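Local coordinates for WbbM protein (Klebsiella pneumoniae, PDB 6U4B) that is probably a bifunctional, metal-binding glycosyltransferase that polymerises O-antigen and assembles as a trimer, at residues G62-F74 against E81-E93. Numbering follows the deposited sequence.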
ATOM      1  N   GLY A  62      25.537  20.841  14.202  1.00 52.43           N
ATOM      2  CA  GLY A  62      25.527  21.385  15.543  1.00 49.89           C
ATOM      3  C   GLY A  62      25.357  22.883  15.648  1.00 49.72           C
ATOM      4  O   GLY A  62      25.634  23.441  16.714  1.00 52.10           O
ATOM      5  N   CYS A  63      24.917  23.547  14.588  1.00 44.57           N
ATOM      6  CA  CYS A  63      24.706  24.986  14.607  1.00 46.92           C
ATOM      7  C   CYS A  63      23.607  25.313  13.608  1.00 52.02           C
ATOM      8  O   CYS A  63      23.298  24.496  12.731  1.00 50.88           O
ATOM      9  CB  CYS A  63      25.998  25.749  14.274  1.00 39.62           C
ATOM     10  SG  CYS A  63      26.617  25.480  12.596  1.00 44.96           S
ATOM     11  N   PRO A  64      22.979  26.483  13.728  1.00 56.50           N
ATOM     12  CA  PRO A  64      21.937  26.855  12.764  1.00 50.97           C
ATOM     13  C   PRO A  64      22.507  27.002  11.362  1.00 44.29           C
ATOM     14  O   PRO A  64      23.705  27.224  11.160  1.00 46.51           O
ATOM     15  CB  PRO A  64      21.416  28.199  13.293  1.00 51.63           C
ATOM     16  CG  PRO A  64      21.805  28.215  14.740  1.00 56.83           C
ATOM     17  CD  PRO A  64      23.092  27.463  14.821  1.00 55.56           C
ATOM     18  N   GLY A  65      21.621  26.870  10.378  1.00 42.06           N
ATOM     19  CA  GLY A  65      22.013  26.997   8.994  1.00 41.93           C
ATOM     20  C   GLY A  65      21.789  28.397   8.457  1.00 41.98           C
ATOM     21  O   GLY A  65      21.254  29.283   9.119  1.00 38.41           O
ATOM     22  N   ASP A  66      22.225  28.592   7.215  1.00 42.02           N
ATOM     23  CA  ASP A  66      21.984  29.825   6.481  1.00 41.71           C
ATOM     24  C   ASP A  66      20.716  29.756   5.633  1.00 42.32           C
ATOM     25  O   ASP A  66      20.561  30.557   4.706  1.00 38.34           O
ATOM     26  CB  ASP A  66      23.184  30.149   5.586  1.00 37.70           C
ATOM     27  CG  ASP A  66      23.450  29.061   4.560  1.00 40.36           C
ATOM     28  OD1 ASP A  66      22.854  27.968   4.677  1.00 38.42           O
ATOM     29  OD2 ASP A  66      24.249  29.292   3.633  1.00 39.84           O
ATOM     30  N   ASP A  67      19.808  28.818   5.931  1.00 43.81           N
ATOM     31  CA  ASP A  67      18.694  28.505   5.041  1.00 45.12           C
ATOM     32  C   ASP A  67      17.333  28.773   5.675  1.00 46.85           C
ATOM     33  O   ASP A  67      16.340  28.160   5.270  1.00 49.99           O
ATOM     34  CB  ASP A  67      18.783  27.048   4.578  1.00 46.32           C
ATOM     35  CG  ASP A  67      18.738  26.069   5.731  1.00 51.13           C
ATOM     36  OD1 ASP A  67      19.069  26.472   6.868  1.00 52.91           O
ATOM     37  OD2 ASP A  67      18.378  24.895   5.502  1.00 53.19           O
ATOM     38  N   THR A  68      17.258  29.671   6.653  1.00 49.72           N
ATOM     39  CA  THR A  68      15.987  30.056   7.246  1.00 48.28           C
ATOM     40  C   THR A  68      15.650  31.487   6.855  1.00 45.73           C
ATOM     41  O   THR A  68      16.538  32.301   6.586  1.00 44.11           O
ATOM     42  CB  THR A  68      16.015  29.918   8.770  1.00 50.89           C
ATOM     43  OG1 THR A  68      17.150  30.616   9.297  1.00 53.74           O
ATOM     44  CG2 THR A  68      16.077  28.445   9.176  1.00 44.74           C
ATOM     45  N   GLY A  69      14.353  31.778   6.814  1.00 49.86           N
ATOM     46  CA  GLY A  69      13.900  33.084   6.384  1.00 48.92           C
ATOM     47  C   GLY A  69      14.380  33.412   4.981  1.00 46.83           C
ATOM     48  O   GLY A  69      14.545  32.539   4.122  1.00 43.70           O
ATOM     49  N   ASP A  70      14.612  34.702   4.748  1.00 52.09           N
ATOM     50  CA  ASP A  70      15.116  35.189   3.466  1.00 50.58           C
ATOM     51  C   ASP A  70      16.587  34.804   3.329  1.00 46.70           C
ATOM     52  O   ASP A  70      17.435  35.293   4.082  1.00 44.36           O
ATOM     53  CB  ASP A  70      14.924  36.701   3.388  1.00 53.91           C
ATOM     54  CG  ASP A  70      15.311  37.278   2.041  1.00 52.79           C
ATOM     55  OD1 ASP A  70      15.668  36.506   1.124  1.00 53.76           O
ATOM     56  OD2 ASP A  70      15.251  38.517   1.903  1.00 54.15           O
ATOM     57  N   ASN A  71      16.898  33.938   2.365  1.00 42.83           N
ATOM     58  CA  ASN A  71      18.220  33.332   2.302  1.00 40.57           C
ATOM     59  C   ASN A  71      18.529  32.904   0.875  1.00 42.35           C
ATOM     60  O   ASN A  71      17.635  32.780   0.034  1.00 42.98           O
ATOM     61  CB  ASN A  71      18.316  32.123   3.235  1.00 43.11           C
ATOM     62  CG  ASN A  71      17.530  30.932   2.720  1.00 43.65           C
ATOM     63  OD1 ASN A  71      18.065  30.081   2.009  1.00 43.06           O
ATOM     64  ND2 ASN A  71      16.251  30.871   3.070  1.00 41.91           N
ATOM     65  N   ILE A  72      19.816  32.657   0.621  1.00 40.37           N
ATOM     66  CA  ILE A  72      20.286  32.160  -0.670  1.00 40.28           C
ATOM     67  C   ILE A  72      21.154  30.926  -0.448  1.00 36.99           C
ATOM     68  O   ILE A  72      22.160  30.729  -1.138  1.00 35.53           O
ATOM     69  CB  ILE A  72      21.064  33.240  -1.446  1.00 38.05           C
ATOM     70  CG1 ILE A  72      22.224  33.782  -0.605  1.00 36.64           C
ATOM     71  CG2 ILE A  72      20.134  34.366  -1.889  1.00 40.78           C
ATOM     72  CD1 ILE A  72      23.156  34.697  -1.378  1.00 37.53           C
ATOM     73  N   SER A  73      20.755  30.078   0.502  1.00 42.47           N
ATOM     74  CA  SER A  73      21.601  28.960   0.912  1.00 40.85           C
ATOM     75  C   SER A  73      21.917  28.029  -0.253  1.00 39.67           C
ATOM     76  O   SER A  73      23.044  27.531  -0.368  1.00 37.06           O
ATOM     77  CB  SER A  73      20.928  28.188   2.045  1.00 38.55           C
ATOM     78  OG  SER A  73      21.729  27.099   2.471  1.00 38.49           O
ATOM     79  N   PHE A  74      20.943  27.782  -1.133  1.00 40.66           N
ATOM     80  CA  PHE A  74      21.183  26.865  -2.242  1.00 41.11           C
ATOM     81  C   PHE A  74      22.233  27.390  -3.216  1.00 42.04           C
ATOM     82  O   PHE A  74      22.807  26.597  -3.970  1.00 40.30           O
ATOM     83  CB  PHE A  74      19.871  26.562  -2.979  1.00 38.33           C
ATOM     84  CG  PHE A  74      19.381  27.685  -3.856  1.00 40.19           C
ATOM     85  CD1 PHE A  74      18.606  28.707  -3.333  1.00 37.66           C
ATOM     86  CD2 PHE A  74      19.685  27.707  -5.210  1.00 40.41           C
ATOM     87  CE1 PHE A  74      18.155  29.740  -4.142  1.00 41.00           C
ATOM     88  CE2 PHE A  74      19.235  28.736  -6.023  1.00 42.32           C
ATOM     89  CZ  PHE A  74      18.468  29.752  -5.490  1.00 38.92           C
ATOM     90  N   GLU A  81      30.816  31.904   1.063  1.00 32.21           N
ATOM     91  CA  GLU A  81      30.400  32.485   2.335  1.00 37.96           C
ATOM     92  C   GLU A  81      29.490  33.697   2.189  1.00 38.26           C
ATOM     93  O   GLU A  81      29.015  34.209   3.208  1.00 37.64           O
ATOM     94  CB  GLU A  81      31.622  32.880   3.162  1.00 46.62           C
ATOM     95  CG  GLU A  81      32.194  31.762   4.001  1.00 54.53           C
ATOM     96  CD  GLU A  81      33.465  31.184   3.423  1.00 63.12           C
ATOM     97  OE1 GLU A  81      33.581  31.122   2.182  1.00 67.91           O
ATOM     98  OE2 GLU A  81      34.350  30.801   4.217  1.00 65.21           O
ATOM     99  N   LEU A  82      29.244  34.175   0.966  1.00 35.79           N
ATOM    100  CA  LEU A  82      28.271  35.250   0.788  1.00 39.29           C
ATOM    101  C   LEU A  82      26.881  34.837   1.258  1.00 38.74           C
ATOM    102  O   LEU A  82      26.082  35.694   1.652  1.00 39.41           O
ATOM    103  CB  LEU A  82      28.230  35.686  -0.674  1.00 41.47           C
ATOM    104  CG  LEU A  82      29.416  36.511  -1.165  1.00 44.13           C
ATOM    105  CD1 LEU A  82      29.314  36.762  -2.656  1.00 49.06           C
ATOM    106  CD2 LEU A  82      29.498  37.825  -0.403  1.00 42.79           C
ATOM    107  N   THR A  83      26.581  33.532   1.239  1.00 34.73           N
ATOM    108  CA  THR A  83      25.298  33.054   1.747  1.00 36.64           C
ATOM    109  C   THR A  83      25.156  33.315   3.241  1.00 39.46           C
ATOM    110  O   THR A  83      24.048  33.580   3.719  1.00 43.83           O
ATOM    111  CB  THR A  83      25.128  31.561   1.446  1.00 38.66           C
ATOM    112  OG1 THR A  83      26.140  30.811   2.127  1.00 47.33           O
ATOM    113  CG2 THR A  83      25.253  31.307  -0.043  1.00 35.06           C
ATOM    114  N   ALA A  84      26.254  33.234   3.996  1.00 38.49           N
ATOM    115  CA  ALA A  84      26.207  33.627   5.401  1.00 39.79           C
ATOM    116  C   ALA A  84      26.027  35.135   5.531  1.00 41.31           C
ATOM    117  O   ALA A  84      25.196  35.608   6.317  1.00 40.51           O
ATOM    118  CB  ALA A  84      27.475  33.166   6.122  1.00 33.85           C
ATOM    119  N   HIS A  85      26.810  35.901   4.768  1.00 40.65           N
ATOM    120  CA  HIS A  85      26.644  37.349   4.703  1.00 42.38           C
ATOM    121  C   HIS A  85      25.197  37.718   4.394  1.00 40.64           C
ATOM    122  O   HIS A  85      24.579  38.514   5.111  1.00 38.22           O
ATOM    123  CB  HIS A  85      27.601  37.916   3.646  1.00 43.34           C
ATOM    124  CG  HIS A  85      27.532  39.404   3.473  1.00 43.96           C
ATOM    125  ND1 HIS A  85      28.398  40.089   2.646  1.00 46.93           N
ATOM    126  CD2 HIS A  85      26.711  40.336   4.010  1.00 45.54           C
ATOM    127  CE1 HIS A  85      28.112  41.377   2.682  1.00 46.88           C
ATOM    128  NE2 HIS A  85      27.092  41.554   3.501  1.00 47.90           N
ATOM    129  N   TYR A  86      24.637  37.131   3.332  1.00 40.25           N
ATOM    130  CA  TYR A  86      23.266  37.444   2.939  1.00 42.69           C
ATOM    131  C   TYR A  86      22.283  37.114   4.055  1.00 43.58           C
ATOM    132  O   TYR A  86      21.391  37.912   4.367  1.00 44.13           O
ATOM    133  CB  TYR A  86      22.903  36.683   1.662  1.00 46.04           C
ATOM    134  CG  TYR A  86      21.515  36.984   1.137  1.00 46.82           C
ATOM    135  CD1 TYR A  86      20.411  36.260   1.570  1.00 43.36           C
ATOM    136  CD2 TYR A  86      21.309  37.997   0.207  1.00 47.39           C
ATOM    137  CE1 TYR A  86      19.144  36.536   1.096  1.00 42.62           C
ATOM    138  CE2 TYR A  86      20.045  38.279  -0.273  1.00 48.40           C
ATOM    139  CZ  TYR A  86      18.968  37.547   0.173  1.00 48.56           C
ATOM    140  OH  TYR A  86      17.708  37.829  -0.302  1.00 52.33           O
ATOM    141  N   TRP A  87      22.434  35.937   4.672  1.00 46.22           N
ATOM    142  CA  TRP A  87      21.479  35.501   5.687  1.00 45.54           C
ATOM    143  C   TRP A  87      21.495  36.423   6.899  1.00 48.74           C
ATOM    144  O   TRP A  87      20.436  36.764   7.441  1.00 50.31           O
ATOM    145  CB  TRP A  87      21.773  34.061   6.108  1.00 40.28           C
ATOM    146  CG  TRP A  87      20.820  33.544   7.144  1.00 45.95           C
ATOM    147  CD1 TRP A  87      19.617  32.937   6.923  1.00 42.86           C
ATOM    148  CD2 TRP A  87      20.988  33.594   8.566  1.00 50.16           C
ATOM    149  NE1 TRP A  87      19.028  32.605   8.118  1.00 47.66           N
ATOM    150  CE2 TRP A  87      19.849  32.996   9.142  1.00 50.51           C
ATOM    151  CE3 TRP A  87      21.993  34.084   9.408  1.00 48.85           C
ATOM    152  CZ2 TRP A  87      19.685  32.875  10.521  1.00 50.55           C
ATOM    153  CZ3 TRP A  87      21.829  33.963  10.776  1.00 46.09           C
ATOM    154  CH2 TRP A  87      20.684  33.364  11.318  1.00 50.98           C
ATOM    155  N   VAL A  88      22.686  36.834   7.344  1.00 43.65           N
ATOM    156  CA  VAL A  88      22.777  37.772   8.460  1.00 46.17           C
ATOM    157  C   VAL A  88      22.166  39.112   8.074  1.00 48.90           C
ATOM    158  O   VAL A  88      21.430  39.728   8.857  1.00 49.62           O
ATOM    159  CB  VAL A  88      24.244  37.926   8.905  1.00 43.53           C
ATOM    160  CG1 VAL A  88      24.369  39.013   9.958  1.00 43.18           C
ATOM    161  CG2 VAL A  88      24.787  36.607   9.433  1.00 43.97           C
ATOM    162  N   TRP A  89      22.452  39.574   6.855  1.00 47.19           N
ATOM    163  CA  TRP A  89      21.932  40.851   6.377  1.00 50.13           C
ATOM    164  C   TRP A  89      20.409  40.889   6.425  1.00 50.49           C
ATOM    165  O   TRP A  89      19.820  41.883   6.868  1.00 50.36           O
ATOM    166  CB  TRP A  89      22.438  41.097   4.954  1.00 51.31           C
ATOM    167  CG  TRP A  89      21.844  42.278   4.248  1.00 54.01           C
ATOM    168  CD1 TRP A  89      21.474  43.470   4.800  1.00 57.54           C
ATOM    169  CD2 TRP A  89      21.556  42.377   2.848  1.00 52.30           C
ATOM    170  NE1 TRP A  89      20.972  44.304   3.829  1.00 57.04           N
ATOM    171  CE2 TRP A  89      21.013  43.656   2.622  1.00 54.68           C
ATOM    172  CE3 TRP A  89      21.705  41.505   1.764  1.00 51.13           C
ATOM    173  CZ2 TRP A  89      20.617  44.086   1.355  1.00 58.20           C
ATOM    174  CZ3 TRP A  89      21.312  41.933   0.507  1.00 53.46           C
ATOM    175  CH2 TRP A  89      20.775  43.212   0.315  1.00 58.30           C
ATOM    176  N   LYS A  90      19.753  39.813   5.994  1.00 51.07           N
ATOM    177  CA  LYS A  90      18.305  39.818   5.834  1.00 53.39           C
ATOM    178  C   LYS A  90      17.540  39.388   7.079  1.00 54.37           C
ATOM    179  O   LYS A  90      16.361  39.738   7.212  1.00 52.83           O
ATOM    180  CB  LYS A  90      17.900  38.907   4.671  1.00 51.20           C
ATOM    181  CG  LYS A  90      18.322  39.418   3.310  1.00 49.99           C
ATOM    182  CD  LYS A  90      17.743  40.798   3.049  1.00 54.84           C
ATOM    183  CE  LYS A  90      18.007  41.246   1.622  1.00 49.59           C
ATOM    184  NZ  LYS A  90      17.467  42.610   1.367  1.00 55.78           N
ATOM    185  N   ASN A  91      18.166  38.645   7.994  1.00 53.35           N
ATOM    186  CA  ASN A  91      17.426  37.993   9.065  1.00 60.02           C
ATOM    187  C   ASN A  91      17.902  38.318  10.474  1.00 60.93           C
ATOM    188  O   ASN A  91      17.118  38.160  11.416  1.00 61.67           O
ATOM    189  CB  ASN A  91      17.463  36.467   8.880  1.00 60.67           C
ATOM    190  CG  ASN A  91      16.998  36.039   7.500  1.00 57.86           C
ATOM    191  OD1 ASN A  91      15.800  36.014   7.217  1.00 58.99           O
ATOM    192  ND2 ASN A  91      17.946  35.701   6.634  1.00 52.40           N
ATOM    193  N   GLU A  92      19.139  38.763  10.653  1.00 61.61           N
ATOM    194  CA  GLU A  92      19.697  38.951  11.984  1.00 65.02           C
ATOM    195  C   GLU A  92      19.498  40.378  12.480  1.00 68.42           C
ATOM    196  O   GLU A  92      19.537  41.340  11.707  1.00 65.65           O
ATOM    197  CB  GLU A  92      21.189  38.615  11.994  1.00 60.86           C
ATOM    198  CG  GLU A  92      21.503  37.144  12.181  1.00 57.45           C
ATOM    199  CD  GLU A  92      21.225  36.667  13.593  1.00 58.24           C
ATOM    200  OE1 GLU A  92      20.057  36.339  13.899  1.00 55.22           O
ATOM    201  OE2 GLU A  92      22.176  36.634  14.403  1.00 56.94           O
ATOM    202  N   GLU A  93      19.282  40.505  13.789  1.00 66.86           N
ATOM    203  CA  GLU A  93      19.333  41.804  14.450  1.00 68.10           C
ATOM    204  C   GLU A  93      20.798  42.185  14.620  1.00 67.08           C
ATOM    205  O   GLU A  93      21.525  41.567  15.406  1.00 65.04           O
ATOM    206  CB  GLU A  93      18.604  41.771  15.790  1.00 72.92           C
ATOM    207  CG  GLU A  93      17.160  42.242  15.706  1.00 81.08           C
ATOM    208  CD  GLU A  93      16.612  42.697  17.044  1.00 90.31           C
ATOM    209  OE1 GLU A  93      16.783  41.963  18.039  1.00 92.97           O
ATOM    210  OE2 GLU A  93      16.013  43.793  17.102  1.00 94.72           O
TER
HETATM  211  O   HOH W   1      21.627  32.421   2.820  1.00 36.82           O
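The indole of Trp87 lies between the 62-74 loop and its own helix. Gly65 O and Asp66 CA sit over one face, and Asn91 CB lies over the opposite face. Asn71 CB stands at the edge. Trp87 NE1 points at Thr68, where it gives a bond to OG1 at 3.0 Å and a weak one to the carbonyl O. The Tyr86 ring is also covered on both sides. Ile72 CG2 makes a CH-pi contact 3.9 Å from the centroid of the Tyr86 ring, and Lys90 CG leans on the other face near the rim. At the edge, Tyr86 OH donates to Asp70 OD1 over 2.8 Å. The carboxylate and ring planes stand 81° apart. Asp70 CG is anti to the backbone N (chi1 -175°), which carries the carboxylate out to the hydroxyl.

The loop follows strand 47-51 and packs against helix 82-91, which comes later in the chain, in the DUF4422 region, away from the magnesium site. Within it, Asn71 OD1 accepts from Ser73 N and forms an Asx turn.

Asn91, at the C-terminal end of the helix, grips the backbone of Asp70. Asn91 ND2 reaches Asp70 O at 2.6 Å, nearly straight at 166°, while Asn91 OD1 takes a weak bond from Asp70 N. Asp66 OD2 lies 2.9 Å from Thr83 OG1 and accepts a hydrogen bond from Gly53 N. A water joins Asp66 O and Ile72 N to Thr83 O.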